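PDB 6GQ8: NEQ011, which probably reduces superoxide at a mononuclear iron centre, as a superoxide reductase of the desulfoferrodoxin family. Local coordinates for residues 44-49 and 63-68; 88-93 and 104-109. One frame throughout, in Å; residues are numbered along the deposited sequence.

Interaction 1: 44-49 and 63-68; sequences QWVDLY and IEFKAH
Trp45 and Glu64 form a non-hydrogen-bonded pair across the antiparallel strands 43-52 and 58-65. Their side chains run side by side on one face of the sheet and point the same way. The indole and carboxylate planes are turned 55° apart, so the two groups do not lie flat on each other. They touch at the root of the indole, where Glu64 OE1 is 3.7 Å from Trp45 CB. Trp45 CG sits between its backbone N and carbonyl carbon (chi1 54°), and from there the ring leads away from 63-68. Its NE1 hydrogen-bonds to His59 of the third subunit, while Glu64 is salt-bridged through OE1 to Lys66 of the fourth subunit and through OE2 to Arg62 of the third. With a positive partner at each oxygen, this buried carboxylate is likely to stay ionised.

The other face is apolar. Val46 and Phe65 cross obliquely, and Val46 CG1 comes within 3.6 Å of Phe65 CZ. The same methyl, Val46 CG1, lies 3.9 Å from Ile63 CB, so one branch of the valine packs on two side chains. Phe65 also brings CD2 to 3.6 Å from Gln44 O. Phe65 N donates a hydrogen bond to Gln44 O at 2.8 Å. Val46 and Ile63 are a hydrogen-bonded pair: Val46 N reaches Ile63 O at 3.0 Å, and Ile63 N reaches Val46 O at 3.0 Å. Val46 packs on Ile27, and Ile63 on Ala79 and Val81, all of the three-stranded sheet.

Ile63 and Glu64 also pair with an antiparallel strand of the second subunit, which carries the sheet across the interface. The arrangement is that of a beta hairpin in a beta sandwich, with one face turned to the core and the other to the subunit contacts of a tetramer.

Interaction 2: 88-93 and 104-109; sequences KGKLIA and KTEKEL
Lys90 reaches across to Glu106 on the neighbouring strand, two residues before its pair partner Glu108. Lys90 CB lies 3.5 Å from Lys107 O and also meets Glu108 OE2. CG is placed between the backbone N and carbonyl carbon (chi1 59°), and the chain beyond it is fully extended. This brings Lys90 CD to 3.5 Å from Glu106 OE1, with Lys90 CE equally near that oxygen. Lys90 NZ then closes a salt bridge to Glu106 OE1 at 2.8 Å, arriving from above the carboxylate plane, 52° out of it. Glu106 OE2 is taken by Lys104 NZ at 2.8 Å, on the anti side. The two lysines thus hold different oxygens of one carboxylate. Glu106 CG runs alongside Ile92, 3.9 Å from Ile92 CG1.

With an alanine here in place of Lys90, Glu106 OE1 would probably lose its charged mate, and the carboxylate would be freer to turn about its remaining bond to Lys104.

Away from this network, Leu91 CD1 packs 4.1 Å from Leu109 CD1. Paired backbone bonds join Leu91 with Lys107 and Ala93 with Thr105. Leu109 N hydrogen-bonds to Gly89 O at 2.7 Å, and a water links Gly89 N to Leu109 O. Lys90, Lys104 and Glu106 join the two strands by charge on the Ile92 face, while Leu91 and Leu109 meet by apolar contact on the other side.

Interactions 1 and 2 belong to the same mixed sheet, with centres about 18 Å apart and on opposite sides of the chain's centre. Each is a beta hairpin, and they follow in series along the chain: 44-49 with 63-68 closes before 88-93 with 104-109 opens. They meet where strands 43-52 and 89-97 run as neighbours. There Tyr49 N lies 2.7 Å from Ile92 O, a probable hydrogen bond. Leu91 CD2 packs 3.5 Å from Tyr49 O. The two hairpins thus form four adjacent strands. Strand 89-97 also carries the iron ligand Cys97 at its far end, so this sheet joins the metal site to the subunit interfaces.

Interaction 1: 44-49 and 63-68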
loop_
_atom_site.group_PDB
_atom_site.type_symbol
_atom_site.label_atom_id
_atom_site.label_comp_id
_atom_site.label_asym_id
_atom_site.label_seq_id
_atom_site.Cartn_x
_atom_site.Cartn_y
_atom_site.Cartn_z
ATOM N N GLN A 44 4.655 -10.922 2.652
ATOM C CA GLN A 44 4.432 -9.823 1.721
ATOM C C GLN A 44 4.341 -8.469 2.414
ATOM O O GLN A 44 4.882 -7.482 1.905
ATOM C CB GLN A 44 3.162 -10.078 0.907
ATOM C CG GLN A 44 3.067 -9.262 -0.370
ATOM C CD GLN A 44 1.913 -9.708 -1.253
ATOM O OE1 GLN A 44 0.760 -9.344 -1.016
ATOM N NE2 GLN A 44 2.217 -10.511 -2.270
ATOM N N TRP A 45 3.669 -8.390 3.560
ATOM C CA TRP A 45 3.462 -7.097 4.198
ATOM C C TRP A 45 3.142 -7.285 5.673
ATOM O O TRP A 45 2.824 -8.386 6.130
ATOM C CB TRP A 45 2.347 -6.306 3.502
ATOM C CG TRP A 45 1.040 -7.039 3.363
ATOM C CD1 TRP A 45 0.588 -7.710 2.257
ATOM C CD2 TRP A 45 0.013 -7.164 4.353
ATOM N NE1 TRP A 45 -0.654 -8.241 2.502
ATOM C CE2 TRP A 45 -1.033 -7.915 3.778
ATOM C CE3 TRP A 45 -0.133 -6.698 5.666
ATOM C CZ2 TRP A 45 -2.200 -8.225 4.476
ATOM C CZ3 TRP A 45 -1.291 -7.006 6.356
ATOM C CH2 TRP A 45 -2.309 -7.764 5.760
ATOM N N VAL A 46 3.227 -6.181 6.412
ATOM C CA VAL A 46 2.822 -6.125 7.811
ATOM C C VAL A 46 2.070 -4.819 8.045
ATOM O O VAL A 46 2.516 -3.752 7.613
ATOM C CB VAL A 46 4.027 -6.244 8.769
ATOM C CG1 VAL A 46 5.130 -5.280 8.370
ATOM C CG2 VAL A 46 3.592 -5.994 10.204
ATOM N N ASP A 47 0.916 -4.908 8.698
ATOM C CA ASP A 47 0.178 -3.740 9.159
ATOM C C ASP A 47 0.377 -3.589 10.660
ATOM O O ASP A 47 0.341 -4.576 11.401
ATOM C CB ASP A 47 -1.316 -3.866 8.848
ATOM C CG ASP A 47 -1.667 -3.403 7.449
ATOM O OD1 ASP A 47 -0.987 -2.496 6.932
ATOM O OD2 ASP A 47 -2.636 -3.943 6.870
ATOM N N LEU A 48 0.598 -2.353 11.107
ATOM C CA LEU A 48 0.796 -2.056 12.521
ATOM C C LEU A 48 -0.307 -1.120 12.992
ATOM O O LEU A 48 -0.490 -0.037 12.427
ATOM C CB LEU A 48 2.167 -1.427 12.768
ATOM C CG LEU A 48 2.459 -0.999 14.209
ATOM C CD1 LEU A 48 2.594 -2.209 15.126
ATOM C CD2 LEU A 48 3.702 -0.133 14.273
ATOM N N TYR A 49 -1.031 -1.532 14.030
ATOM C CA TYR A 49 -2.078 -0.719 14.629
ATOM C C TYR A 49 -1.747 -0.435 16.088
ATOM O O TYR A 49 -1.018 -1.192 16.739
ATOM C CB TYR A 49 -3.442 -1.412 14.553
ATOM C CG TYR A 49 -3.895 -1.779 13.155
ATOM C CD1 TYR A 49 -4.729 -0.936 12.429
ATOM C CD2 TYR A 49 -3.506 -2.976 12.573
ATOM C CE1 TYR A 49 -5.153 -1.273 11.153
ATOM C CE2 TYR A 49 -3.925 -3.323 11.299
ATOM C CZ TYR A 49 -4.748 -2.467 10.596
ATOM O OH TYR A 49 -5.162 -2.807 9.332
ATOM N N ILE A 63 3.725 -1.610 5.824
ATOM C CA ILE A 63 5.023 -1.878 5.213
ATOM C C ILE A 63 4.864 -3.046 4.252
ATOM O O ILE A 63 4.467 -4.144 4.662
ATOM C CB ILE A 63 6.108 -2.188 6.256
ATOM C CG1 ILE A 63 6.201 -1.063 7.288
ATOM C CG2 ILE A 63 7.450 -2.397 5.570
ATOM C CD1 ILE A 63 5.677 -1.456 8.650
ATOM N N GLU A 64 5.181 -2.813 2.984
ATOM C CA GLU A 64 5.183 -3.858 1.970
ATOM C C GLU A 64 6.624 -4.243 1.666
ATOM O O GLU A 64 7.452 -3.378 1.361
ATOM C CB GLU A 64 4.484 -3.399 0.689
ATOM C CG GLU A 64 3.048 -2.932 0.860
ATOM C CD GLU A 64 2.038 -3.956 0.368
ATOM O OE1 GLU A 64 2.456 -5.063 -0.034
ATOM O OE2 GLU A 64 0.827 -3.644 0.360
ATOM N N PHE A 65 6.922 -5.536 1.777
ATOM C CA PHE A 65 8.224 -6.081 1.405
ATOM C C PHE A 65 8.118 -6.559 -0.038
ATOM O O PHE A 65 7.474 -7.576 -0.314
ATOM C CB PHE A 65 8.616 -7.209 2.356
ATOM C CG PHE A 65 8.408 -6.873 3.809
ATOM C CD1 PHE A 65 9.205 -5.929 4.438
ATOM C CD2 PHE A 65 7.402 -7.485 4.540
ATOM C CE1 PHE A 65 9.014 -5.614 5.774
ATOM C CE2 PHE A 65 7.203 -7.171 5.874
ATOM C CZ PHE A 65 8.014 -6.235 6.492
ATOM N N LYS A 66 8.748 -5.830 -0.960
ATOM C CA LYS A 66 8.377 -5.906 -2.369
ATOM C C LYS A 66 9.230 -6.851 -3.203
ATOM O O LYS A 66 8.747 -7.349 -4.227
ATOM C CB LYS A 66 8.431 -4.511 -3.003
ATOM C CG LYS A 66 7.353 -3.560 -2.514
ATOM C CD LYS A 66 5.976 -4.098 -2.847
ATOM C CE LYS A 66 4.973 -2.989 -3.085
ATOM N NZ LYS A 66 3.666 -3.575 -3.464
ATOM N N ALA A 67 10.477 -7.109 -2.818
ATOM C CA ALA A 67 11.382 -7.921 -3.623
ATOM C C ALA A 67 11.460 -9.334 -3.058
ATOM O O ALA A 67 11.650 -9.518 -1.851
ATOM C CB ALA A 67 12.774 -7.295 -3.686
ATOM N N HIS A 68 11.327 -10.327 -3.938
ATOM C CA HIS A 68 11.313 -11.730 -3.542
ATOM C C HIS A 68 12.032 -12.579 -4.582
ATOM O O HIS A 68 11.592 -13.680 -4.927
ATOM C CB HIS A 68 9.883 -12.231 -3.331
ATOM C CG HIS A 68 9.059 -11.346 -2.447
ATOM N ND1 HIS A 68 9.243 -11.278 -1.084
ATOM C CD2 HIS A 68 8.044 -10.494 -2.733
ATOM C CE1 HIS A 68 8.384 -10.417 -0.567
ATOM N NE2 HIS A 68 7.643 -9.930 -1.547
#

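Interaction 2: 88-93 and 104-109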
loop_
_atom_site.group_PDB
_atom_site.type_symbol
_atom_site.label_atom_id
_atom_site.label_comp_id
_atom_site.label_asym_id
_atom_site.label_seq_id
_atom_site.Cartn_x
_atom_site.Cartn_y
_atom_site.Cartn_z
ATOM N N LYS A 88 -2.118 4.662 27.162
ATOM C CA LYS A 88 -1.773 3.253 27.217
ATOM C C LYS A 88 -2.690 2.444 26.309
ATOM O O LYS A 88 -3.794 2.867 25.956
ATOM C CB LYS A 88 -1.845 2.737 28.656
ATOM C CG LYS A 88 -0.779 3.347 29.553
ATOM C CD LYS A 88 -0.748 2.706 30.929
ATOM C CE LYS A 88 0.390 3.277 31.762
ATOM N NZ LYS A 88 0.398 2.744 33.151
ATOM N N GLY A 89 -2.212 1.262 25.941
ATOM C CA GLY A 89 -2.940 0.406 25.026
ATOM C C GLY A 89 -2.047 -0.732 24.573
ATOM O O GLY A 89 -1.058 -1.056 25.230
ATOM N N LYS A 90 -2.402 -1.324 23.439
ATOM C CA LYS A 90 -1.620 -2.416 22.883
ATOM C C LYS A 90 -1.363 -2.181 21.403
ATOM O O LYS A 90 -2.231 -1.683 20.679
ATOM C CB LYS A 90 -2.318 -3.769 23.083
ATOM C CG LYS A 90 -3.696 -3.875 22.454
ATOM C CD LYS A 90 -4.341 -5.205 22.805
ATOM C CE LYS A 90 -5.717 -5.345 22.179
ATOM N NZ LYS A 90 -6.335 -6.659 22.514
ATOM N N LEU A 91 -0.163 -2.542 20.962
ATOM C CA LEU A 91 0.170 -2.548 19.548
ATOM C C LEU A 91 -0.275 -3.863 18.925
ATOM O O LEU A 91 -0.206 -4.925 19.549
ATOM C CB LEU A 91 1.673 -2.350 19.344
ATOM C CG LEU A 91 2.210 -0.963 19.700
ATOM C CD1 LEU A 91 3.716 -0.913 19.536
ATOM C CD2 LEU A 91 1.550 0.084 18.821
ATOM N N ILE A 92 -0.723 -3.789 17.676
ATOM C CA ILE A 92 -1.223 -4.955 16.962
ATOM C C ILE A 92 -0.511 -5.025 15.621
ATOM O O ILE A 92 -0.572 -4.077 14.830
ATOM C CB ILE A 92 -2.748 -4.906 16.769
ATOM C CG1 ILE A 92 -3.455 -4.784 18.122
ATOM C CG2 ILE A 92 -3.233 -6.141 16.023
ATOM C CD1 ILE A 92 -4.945 -4.525 18.021
ATOM N N ALA A 93 0.178 -6.135 15.374
ATOM C CA ALA A 93 0.857 -6.372 14.110
ATOM C C ALA A 93 0.138 -7.487 13.371
ATOM O O ALA A 93 -0.160 -8.533 13.956
ATOM C CB ALA A 93 2.327 -6.736 14.326
ATOM N N LYS A 104 -1.450 -12.590 13.561
ATOM C CA LYS A 104 -1.592 -11.425 14.424
ATOM C C LYS A 104 -0.754 -11.587 15.684
ATOM O O LYS A 104 -0.624 -12.693 16.221
ATOM C CB LYS A 104 -3.057 -11.201 14.823
ATOM C CG LYS A 104 -3.294 -9.929 15.627
ATOM C CD LYS A 104 -4.759 -9.743 15.983
ATOM C CE LYS A 104 -5.123 -10.570 17.206
ATOM N NZ LYS A 104 -6.425 -10.164 17.804
ATOM N N THR A 105 -0.188 -10.474 16.151
ATOM C CA THR A 105 0.504 -10.403 17.429
ATOM C C THR A 105 0.123 -9.103 18.120
ATOM O O THR A 105 0.046 -8.051 17.479
ATOM C CB THR A 105 2.028 -10.477 17.254
ATOM O OG1 THR A 105 2.392 -11.759 16.725
ATOM C CG2 THR A 105 2.747 -10.255 18.581
ATOM N N GLU A 106 -0.113 -9.176 19.428
ATOM C CA GLU A 106 -0.428 -8.010 20.239
ATOM C C GLU A 106 0.650 -7.829 21.296
ATOM O O GLU A 106 1.176 -8.811 21.832
ATOM C CB GLU A 106 -1.802 -8.150 20.907
ATOM C CG GLU A 106 -2.964 -8.231 19.928
ATOM C CD GLU A 106 -4.294 -8.493 20.612
ATOM O OE1 GLU A 106 -4.325 -8.568 21.859
ATOM O OE2 GLU A 106 -5.310 -8.622 19.899
ATOM N N LYS A 107 0.983 -6.573 21.588
ATOM C CA LYS A 107 1.945 -6.261 22.635
ATOM C C LYS A 107 1.483 -5.021 23.384
ATOM O O LYS A 107 1.206 -3.989 22.766
ATOM C CB LYS A 107 3.341 -6.036 22.047
ATOM C CG LYS A 107 4.457 -5.991 23.076
ATOM C CD LYS A 107 5.805 -5.837 22.396
ATOM C CE LYS A 107 6.945 -6.057 23.371
ATOM N NZ LYS A 107 6.871 -7.409 23.990
ATOM N N GLU A 108 1.411 -5.124 24.708
ATOM C CA GLU A 108 1.012 -3.987 25.525
ATOM C C GLU A 108 2.064 -2.886 25.465
ATOM O O GLU A 108 3.268 -3.148 25.545
ATOM C CB GLU A 108 0.785 -4.425 26.970
ATOM C CG GLU A 108 -0.281 -3.622 27.692
ATOM C CD GLU A 108 -1.663 -3.840 27.104
ATOM O OE1 GLU A 108 -2.455 -2.873 27.067
ATOM O OE2 GLU A 108 -1.954 -4.975 26.669
ATOM N N LEU A 109 1.602 -1.647 25.333
ATOM C CA LEU A 109 2.496 -0.501 25.221
ATOM C C LEU A 109 3.091 -0.120 26.572
ATOM O O LEU A 109 2.385 -0.028 27.576
ATOM C CB LEU A 109 1.756 0.694 24.619
ATOM C CG LEU A 109 2.639 1.839 24.124
ATOM C CD1 LEU A 109 3.530 1.383 22.980
ATOM C CD2 LEU A 109 1.787 3.025 23.708
ATOM O OXT LEU A 109 4.294 0.111 26.690
HETATM O O HOH W 1 -0.159 0.192 27.675
#